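Local coordinates for protein multiheme cytochrome cf (Carboxydothermus ferrireducens DSM 11255, PDB 6QVM) that probably reduces extracellular Fe(III), sitting in the bacterial S-layer and passing electrons through its chain of c-type hemes to insoluble substrates, at residues K155-Y160 against A170-V175; Y401-V406 against Y560-K565; D617-N622 against L663-L668. All blocks are in the same frame, centred on the assembly; numbering follows the deposited sequence.

Interaction 1: residues K155-Y160 against A170-V175; sequences KKYADY and ALVWAV
Y157 reaches from the loop between two helices to V172 and V175 on helix 165-176, and its side chain can be read atom by atom as an example of how a single tyrosine fastens a loop to a helix. The bond from CA to CB already points at the helix. CG lies beside the backbone N and anti to the carbonyl carbon (chi1 -66°), which carries the ring on in that direction. Along one side of the ring, CE2 comes within 3.8 Å of V172 CG1. Farther out, CZ lies 4.2 Å from V175 CG1, and the phenolic oxygen OH approaches that same V175 CG1 to 3.4 Å. Both methyls meet the ring obliquely. V172 and V175 stand three residues apart, close to one turn of helix, and each holds CG1 anti to its own N, presenting a pair of methyls to one tyrosine. A short loop with tyrosine and aspartate ahead of an apolar helix fits an S-layer homology domain, in keeping with the S-layer binding role of this protein. The loop is shaped by a type I turn from Y157 to Y160. Beyond Y157, the two carboxylate oxygens of D159 accept hydrogen bonds from the backbone N of L191 and of D192. The Y157 ring also packs against A182, L189 and L191, while L154 of the preceding helix touches both V172 and Y160.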
# COMPACT_ATOMS: atom_id res chain seq x y z
N LYS A 155 -61.46 -11.47 -4.40
CA LYS A 155 -62.83 -11.08 -4.10
C LYS A 155 -63.16 -11.14 -2.62
O LYS A 155 -64.26 -10.71 -2.23
CB LYS A 155 -63.80 -11.96 -4.89
CG LYS A 155 -64.12 -11.37 -6.27
CD LYS A 155 -64.57 -12.42 -7.25
CE LYS A 155 -64.79 -11.80 -8.62
NZ LYS A 155 -64.52 -12.78 -9.71
N LYS A 156 -62.25 -11.64 -1.78
CA LYS A 156 -62.43 -11.63 -0.34
C LYS A 156 -62.37 -10.21 0.19
O LYS A 156 -62.60 -9.97 1.38
CB LYS A 156 -61.37 -12.50 0.35
CG LYS A 156 -61.63 -14.00 0.32
CD LYS A 156 -62.59 -14.42 1.41
N TYR A 157 -62.07 -9.25 -0.69
CA TYR A 157 -61.79 -7.88 -0.29
C TYR A 157 -62.67 -6.93 -1.09
O TYR A 157 -62.67 -6.97 -2.33
CB TYR A 157 -60.31 -7.56 -0.49
CG TYR A 157 -59.44 -8.36 0.44
CD1 TYR A 157 -59.20 -7.92 1.74
CD2 TYR A 157 -58.87 -9.56 0.04
CE1 TYR A 157 -58.41 -8.64 2.60
CE2 TYR A 157 -58.07 -10.29 0.90
CZ TYR A 157 -57.84 -9.83 2.19
OH TYR A 157 -57.04 -10.57 3.04
N ALA A 158 -63.44 -6.11 -0.37
CA ALA A 158 -64.48 -5.30 -0.99
C ALA A 158 -63.89 -4.32 -2.01
O ALA A 158 -64.42 -4.17 -3.12
CB ALA A 158 -65.26 -4.56 0.09
N ASP A 159 -62.80 -3.64 -1.65
CA ASP A 159 -62.27 -2.55 -2.46
C ASP A 159 -61.02 -2.92 -3.24
O ASP A 159 -60.23 -2.03 -3.58
CB ASP A 159 -61.98 -1.34 -1.56
CG ASP A 159 -60.92 -1.63 -0.51
OD1 ASP A 159 -60.55 -2.82 -0.32
OD2 ASP A 159 -60.44 -0.66 0.12
N TYR A 160 -60.80 -4.21 -3.51
CA TYR A 160 -59.58 -4.60 -4.20
C TYR A 160 -59.48 -3.96 -5.58
O TYR A 160 -58.37 -3.68 -6.05
CB TYR A 160 -59.49 -6.13 -4.30
CG TYR A 160 -60.21 -6.74 -5.48
CD1 TYR A 160 -59.56 -6.90 -6.70
CD2 TYR A 160 -61.52 -7.19 -5.38
CE1 TYR A 160 -60.20 -7.47 -7.79
CE2 TYR A 160 -62.17 -7.77 -6.45
CZ TYR A 160 -61.50 -7.90 -7.66
OH TYR A 160 -62.14 -8.47 -8.73
N ALA A 170 -50.50 -8.21 -5.50
CA ALA A 170 -49.44 -8.00 -4.52
C ALA A 170 -50.02 -7.54 -3.19
O ALA A 170 -49.58 -7.98 -2.12
CB ALA A 170 -48.43 -6.98 -5.04
N LEU A 171 -51.02 -6.66 -3.24
CA LEU A 171 -51.60 -6.14 -2.00
C LEU A 171 -52.29 -7.24 -1.20
O LEU A 171 -52.33 -7.18 0.03
CB LEU A 171 -52.58 -5.02 -2.33
CG LEU A 171 -53.19 -4.18 -1.20
CD1 LEU A 171 -52.12 -3.66 -0.27
CD2 LEU A 171 -53.98 -3.03 -1.80
N VAL A 172 -52.83 -8.26 -1.88
CA VAL A 172 -53.48 -9.36 -1.18
C VAL A 172 -52.44 -10.34 -0.65
O VAL A 172 -52.57 -10.87 0.46
CB VAL A 172 -54.51 -10.03 -2.10
CG1 VAL A 172 -55.21 -11.16 -1.37
CG2 VAL A 172 -55.50 -9.01 -2.61
N TRP A 173 -51.41 -10.63 -1.46
CA TRP A 173 -50.30 -11.45 -0.99
C TRP A 173 -49.69 -10.86 0.28
O TRP A 173 -49.43 -11.58 1.26
CB TRP A 173 -49.23 -11.57 -2.08
CG TRP A 173 -47.87 -11.95 -1.56
CD1 TRP A 173 -47.48 -13.19 -1.15
CD2 TRP A 173 -46.74 -11.09 -1.40
NE1 TRP A 173 -46.17 -13.15 -0.74
CE2 TRP A 173 -45.69 -11.88 -0.89
CE3 TRP A 173 -46.51 -9.73 -1.64
CZ2 TRP A 173 -44.43 -11.35 -0.61
CZ3 TRP A 173 -45.25 -9.21 -1.37
CH2 TRP A 173 -44.23 -10.02 -0.86
N ALA A 174 -49.49 -9.54 0.29
CA ALA A 174 -48.88 -8.89 1.45
C ALA A 174 -49.75 -8.99 2.69
O ALA A 174 -49.23 -8.99 3.81
CB ALA A 174 -48.58 -7.43 1.13
N VAL A 175 -51.07 -9.08 2.52
CA VAL A 175 -51.98 -9.18 3.65
C VAL A 175 -52.12 -10.63 4.12
O VAL A 175 -52.21 -10.90 5.32
CB VAL A 175 -53.34 -8.56 3.30
CG1 VAL A 175 -54.38 -8.90 4.35
CG2 VAL A 175 -53.20 -7.05 3.17

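Interaction 2: residues Y401-V406 against Y560-K565; sequences YAIAGV and YFKVGK. With HEC (heme c), chain N.
The ring of Y401 takes the edge of the Y560 ring on one face, a T-shaped pair whose centroids lie 5.0 Å apart and whose planes meet at 68°. The touching atom is CD1 of Y560, which stands over the rim of the Y401 ring rather than its middle, 3.3 Å from Y401 CE1. Near the plane of the Y401 ring, its edge meets K562, with CE 4.4 Å from Y401 CD2. A water also lies in that plane; it donates to Y560 O at 2.6 Å and, weakly, to Y401 OH. The far end of each ring is tethered by its hydroxyl, Y401 OH bonding to E396 O and Y560 OH to N572 ND2.

Beside the rings, I403 CD1 rests on the aliphatic part of K562, 4.1 Å from CD, the two chains crossing at about a right angle. K562 bends at its second torsion (chi2 -69°) and then extends, carrying NZ to a propionate oxygen of one heme c. K565 serves a different heme c, its NZ donating to O2D at 3.2 Å, while V563 CG2 lies 3.5 Å from C1D of the same porphyrin. Two lysines of one loop would thus probably offset propionate charge on two hemes and so may influence their potentials.

Strand 400-403 runs antiparallel between strands 410-411 and 567-572, and a type II turn from I403 to V406 follows it. Y401 and Y560 both pack on I570, I403 and K562 both on I568, so that the heme-lining loop leaving helix 549-553 lies across the sheet just before entering strand 567-572.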
# COMPACT_ATOMS: atom_id res chain seq x y z
N TYR A 401 25.19 -11.71 1.56
CA TYR A 401 25.87 -11.82 0.28
C TYR A 401 27.21 -12.52 0.43
O TYR A 401 27.96 -12.25 1.37
CB TYR A 401 26.13 -10.44 -0.34
CG TYR A 401 25.02 -9.44 -0.27
CD1 TYR A 401 23.68 -9.82 -0.36
CD2 TYR A 401 25.30 -8.09 -0.12
CE1 TYR A 401 22.67 -8.89 -0.29
CE2 TYR A 401 24.30 -7.15 -0.05
CZ TYR A 401 22.98 -7.55 -0.15
OH TYR A 401 21.98 -6.61 -0.08
N ALA A 402 27.51 -13.39 -0.53
CA ALA A 402 28.87 -13.86 -0.78
C ALA A 402 29.30 -13.22 -2.09
O ALA A 402 28.94 -13.68 -3.18
CB ALA A 402 28.93 -15.39 -0.84
N ILE A 403 30.06 -12.13 -1.99
CA ILE A 403 30.57 -11.45 -3.18
C ILE A 403 31.74 -12.25 -3.72
O ILE A 403 32.72 -12.50 -3.01
CB ILE A 403 30.98 -10.01 -2.85
CG1 ILE A 403 29.84 -9.27 -2.15
CG2 ILE A 403 31.39 -9.28 -4.12
CD1 ILE A 403 30.21 -7.89 -1.65
N ALA A 404 31.65 -12.66 -4.98
CA ALA A 404 32.67 -13.51 -5.58
C ALA A 404 34.03 -12.82 -5.54
O ALA A 404 34.15 -11.62 -5.83
CB ALA A 404 32.30 -13.87 -7.01
N GLY A 405 35.06 -13.58 -5.18
CA GLY A 405 36.39 -13.03 -5.04
C GLY A 405 36.65 -12.31 -3.74
O GLY A 405 37.78 -11.85 -3.52
N VAL A 406 35.65 -12.17 -2.88
CA VAL A 406 35.82 -11.60 -1.55
C VAL A 406 35.40 -12.65 -0.54
O VAL A 406 34.25 -13.10 -0.54
CB VAL A 406 34.99 -10.31 -1.36
CG1 VAL A 406 35.12 -9.79 0.06
CG2 VAL A 406 35.40 -9.26 -2.38
N TYR A 560 21.21 -4.67 -4.39
CA TYR A 560 22.40 -5.06 -3.64
C TYR A 560 23.24 -3.86 -3.25
O TYR A 560 23.95 -3.91 -2.24
CB TYR A 560 23.24 -6.05 -4.45
CG TYR A 560 22.61 -7.42 -4.61
CD1 TYR A 560 22.67 -8.36 -3.59
CD2 TYR A 560 21.94 -7.76 -5.78
CE1 TYR A 560 22.09 -9.60 -3.73
CE2 TYR A 560 21.35 -9.01 -5.92
CZ TYR A 560 21.44 -9.93 -4.90
OH TYR A 560 20.87 -11.17 -5.03
N PHE A 561 23.19 -2.79 -4.05
CA PHE A 561 23.90 -1.54 -3.81
C PHE A 561 25.41 -1.69 -3.88
O PHE A 561 26.14 -0.70 -3.79
CB PHE A 561 23.48 -0.93 -2.46
CG PHE A 561 22.05 -0.48 -2.41
CD1 PHE A 561 21.68 0.76 -2.91
CD2 PHE A 561 21.07 -1.30 -1.88
CE1 PHE A 561 20.37 1.17 -2.87
CE2 PHE A 561 19.75 -0.90 -1.83
CZ PHE A 561 19.40 0.34 -2.33
N LYS A 562 25.90 -2.91 -4.06
CA LYS A 562 27.33 -3.14 -4.25
C LYS A 562 27.70 -2.84 -5.70
O LYS A 562 27.07 -3.36 -6.63
CB LYS A 562 27.68 -4.58 -3.90
CG LYS A 562 27.38 -4.97 -2.46
CD LYS A 562 28.29 -4.25 -1.49
CE LYS A 562 27.96 -4.63 -0.06
NZ LYS A 562 29.02 -4.23 0.91
N VAL A 563 28.71 -2.01 -5.89
CA VAL A 563 29.08 -1.56 -7.22
C VAL A 563 30.04 -2.56 -7.85
O VAL A 563 31.01 -3.00 -7.21
CB VAL A 563 29.73 -0.16 -7.16
CG1 VAL A 563 29.73 0.48 -8.52
CG2 VAL A 563 29.00 0.72 -6.16
N GLY A 564 29.76 -2.94 -9.09
CA GLY A 564 30.75 -3.64 -9.88
C GLY A 564 31.88 -2.71 -10.28
O GLY A 564 31.70 -1.51 -10.44
N LYS A 565 33.06 -3.28 -10.44
CA LYS A 565 34.26 -2.53 -10.79
C LYS A 565 35.02 -3.24 -11.90
O LYS A 565 36.17 -3.62 -11.73
CB LYS A 565 35.13 -2.37 -9.55
CG LYS A 565 34.50 -1.47 -8.48
CD LYS A 565 35.31 -1.43 -7.19
CE LYS A 565 35.27 -2.77 -6.47
NZ LYS A 565 36.00 -2.71 -5.17
FE HEC N . 28.54 5.46 -4.98
CHA HEC N . 30.64 3.72 -2.92
CHB HEC N . 26.64 6.39 -2.19
CHC HEC N . 26.68 7.52 -6.91
CHD HEC N . 30.14 4.22 -7.79
NA HEC N . 28.60 5.12 -2.96
C1A HEC N . 29.56 4.36 -2.32
C2A HEC N . 29.25 4.34 -0.91
C3A HEC N . 28.15 5.07 -0.71
C4A HEC N . 27.72 5.58 -1.99
CMA HEC N . 27.47 5.30 0.65
CAA HEC N . 30.07 3.61 0.17
CBA HEC N . 29.65 2.15 0.08
CGA HEC N . 30.69 1.30 0.73
O1A HEC N . 31.16 0.33 0.08
O2A HEC N . 31.05 1.58 1.90
NB HEC N . 26.94 6.70 -4.62
C1B HEC N . 26.37 7.01 -3.39
C2B HEC N . 25.46 8.12 -3.58
C3B HEC N . 25.46 8.43 -4.89
C4B HEC N . 26.39 7.54 -5.57
CMB HEC N . 24.61 8.74 -2.44
CAB HEC N . 24.63 9.54 -5.59
CBB HEC N . 25.01 10.94 -5.06
NC HEC N . 28.43 5.77 -6.97
C1C HEC N . 27.58 6.69 -7.56
C2C HEC N . 27.80 6.67 -8.99
C3C HEC N . 28.78 5.79 -9.25
C4C HEC N . 29.18 5.19 -7.98
CMC HEC N . 27.08 7.59 -10.01
CAC HEC N . 29.38 5.40 -10.63
CBC HEC N . 30.08 6.61 -11.29
ND HEC N . 30.15 4.17 -5.31
C1D HEC N . 30.63 3.81 -6.57
C2D HEC N . 31.76 2.92 -6.39
C3D HEC N . 31.92 2.75 -4.87
C4D HEC N . 30.87 3.57 -4.28
CMD HEC N . 32.61 2.27 -7.49
CAD HEC N . 32.98 1.90 -4.15
CBD HEC N . 32.27 0.81 -3.35
CGD HEC N . 32.84 -0.55 -3.67
O1D HEC N . 32.04 -1.48 -3.94
O2D HEC N . 34.09 -0.70 -3.66
O HOH W 1 23.44 -3.45 0.25

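Interaction 3: residues D617-N622 against L663-L668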
# COMPACT_ATOMS: atom_id res chain seq x y z
N ASP A 617 43.68 5.09 -3.53
CA ASP A 617 43.92 4.56 -2.19
C ASP A 617 45.33 4.88 -1.72
O ASP A 617 45.54 5.33 -0.60
CB ASP A 617 43.68 3.05 -2.16
CG ASP A 617 42.22 2.69 -2.37
OD1 ASP A 617 41.34 3.48 -1.97
OD2 ASP A 617 41.96 1.60 -2.94
N THR A 618 46.32 4.62 -2.58
CA THR A 618 47.71 4.95 -2.31
C THR A 618 47.85 6.39 -1.84
O THR A 618 48.41 6.66 -0.77
CB THR A 618 48.54 4.73 -3.57
OG1 THR A 618 48.54 3.34 -3.90
CG2 THR A 618 49.96 5.23 -3.38
N ARG A 619 47.29 7.32 -2.61
CA ARG A 619 47.56 8.73 -2.37
C ARG A 619 46.90 9.24 -1.10
O ARG A 619 47.45 10.14 -0.45
CB ARG A 619 47.14 9.56 -3.58
CG ARG A 619 48.06 9.40 -4.79
CD ARG A 619 47.61 10.29 -5.94
NE ARG A 619 47.62 11.71 -5.57
CZ ARG A 619 47.18 12.70 -6.34
NH1 ARG A 619 46.68 12.43 -7.54
NH2 ARG A 619 47.26 13.96 -5.91
N VAL A 620 45.74 8.70 -0.72
CA VAL A 620 45.14 9.15 0.53
C VAL A 620 45.87 8.55 1.73
O VAL A 620 46.10 9.24 2.72
CB VAL A 620 43.63 8.85 0.60
CG1 VAL A 620 42.83 10.01 0.04
CG2 VAL A 620 43.27 7.55 -0.09
N ASN A 621 46.26 7.27 1.65
CA ASN A 621 46.95 6.64 2.77
C ASN A 621 48.25 7.35 3.10
O ASN A 621 48.56 7.59 4.27
CB ASN A 621 47.21 5.16 2.46
CG ASN A 621 45.97 4.31 2.61
OD1 ASN A 621 45.07 4.62 3.40
ND2 ASN A 621 45.92 3.21 1.87
N ASN A 622 49.02 7.72 2.07
CA ASN A 622 50.29 8.41 2.27
C ASN A 622 50.11 9.86 2.72
O ASN A 622 51.11 10.53 3.00
CB ASN A 622 51.11 8.35 0.97
CG ASN A 622 51.24 6.94 0.44
OD1 ASN A 622 50.56 6.02 0.91
ND2 ASN A 622 52.10 6.75 -0.55
N LEU A 663 37.02 16.34 -8.73
CA LEU A 663 37.11 16.85 -7.36
C LEU A 663 38.11 16.06 -6.55
O LEU A 663 38.75 16.60 -5.64
CB LEU A 663 35.74 16.83 -6.68
CG LEU A 663 35.69 17.42 -5.27
CD1 LEU A 663 36.18 18.85 -5.29
CD2 LEU A 663 34.29 17.34 -4.69
N THR A 664 38.30 14.78 -6.88
CA THR A 664 39.19 13.92 -6.10
C THR A 664 40.65 14.31 -6.30
O THR A 664 41.42 14.41 -5.33
CB THR A 664 38.96 12.46 -6.48
OG1 THR A 664 37.74 12.01 -5.89
CG2 THR A 664 40.12 11.59 -6.00
N GLU A 665 41.06 14.54 -7.55
CA GLU A 665 42.46 14.91 -7.79
C GLU A 665 42.74 16.33 -7.34
O GLU A 665 43.82 16.61 -6.80
CB GLU A 665 42.80 14.71 -9.26
CG GLU A 665 42.86 13.24 -9.66
CD GLU A 665 43.44 13.02 -11.05
OE1 GLU A 665 42.99 13.69 -12.00
OE2 GLU A 665 44.36 12.18 -11.18
N LEU A 666 41.77 17.24 -7.51
CA LEU A 666 41.92 18.58 -6.97
C LEU A 666 41.93 18.58 -5.45
O LEU A 666 42.42 19.54 -4.85
CB LEU A 666 40.79 19.48 -7.49
CG LEU A 666 40.91 21.00 -7.30
CD1 LEU A 666 41.57 21.66 -8.51
CD2 LEU A 666 39.55 21.62 -7.01
N LEU A 667 41.39 17.53 -4.82
CA LEU A 667 41.46 17.43 -3.37
C LEU A 667 42.79 16.84 -2.91
O LEU A 667 43.35 17.28 -1.91
CB LEU A 667 40.29 16.60 -2.84
CG LEU A 667 38.95 17.30 -2.65
CD1 LEU A 667 38.01 16.46 -1.78
CD2 LEU A 667 39.13 18.69 -2.05
N LEU A 668 43.30 15.84 -3.63
CA LEU A 668 44.55 15.21 -3.23
C LEU A 668 45.74 16.12 -3.50
O LEU A 668 46.70 16.14 -2.72
CB LEU A 668 44.71 13.87 -3.95
CG LEU A 668 43.70 12.80 -3.55
CD1 LEU A 668 44.03 11.47 -4.22
CD2 LEU A 668 43.66 12.65 -2.04
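This is a helix-helix contact in the C-terminal helical region, where R619 and V620 of helix 606-628 receive L668 of helix 661-672. The two short segments run in broadly the same direction, their axes inclined at 30° and 11.2 Å apart at closest approach. Such a wide separation is bridged here by one leucine and one long arginine instead of close backbone approach. Helix 641-652 completes a three-helix cluster: its V650 touches both V620 and L667, covering the apolar side of the junction.

L668 is the hub. Its CG lies beside the backbone N, anti to the carbonyl carbon (chi1 -67°), and the leucine fork divides the work between its two methyls. CD2 meets V620 CG1 at 3.5 Å in a purely apolar touch, whereas CD1 turns to the arginine and lies 3.7 Å from R619 CB.

R619 extends beside the leucine and bends at its third torsion (chi3 60°), laying the guanidinium over L668, with one face toward CB and CD1. The charged end does not depend on the leucine for partners, because NH2 forms salt bridges with D669 and E672 on the next part of helix 661-672. E665 approaches the guanidinium edge without forming a salt bridge, its OE2 4.3 Å from R619 NH1; that same carboxylate oxygen pairs with K615 of helix 606-628. Basic groups of helix 606-628 thus face acidic groups of helix 661-672 along the border of the apolar junction. Within it, L668 CD1 sits 3.8 Å above the guanidinium plane, displaced toward the rim and 3.8 Å from R619 NE.

Overall arrangement
Along the chain the three contacts follow in series, each closing before the next opens. Interaction 1 lies alone at one end of the elongated molecule, about 86 Å from interaction 2 and 103 Å from interaction 3, centre to centre, and on the opposite side of the chain's centre from both. Interactions 2 and 3 are neighbours, with centres about 24 Å apart and nearest atoms about 8 Å apart, though they do not touch. One joins a heme-lining loop to an antiparallel sheet and the other pairs C-terminal helices. This separation is consistent with a modular protein, a probable S-layer-binding part lying well away from the hemes that interaction 2 lines.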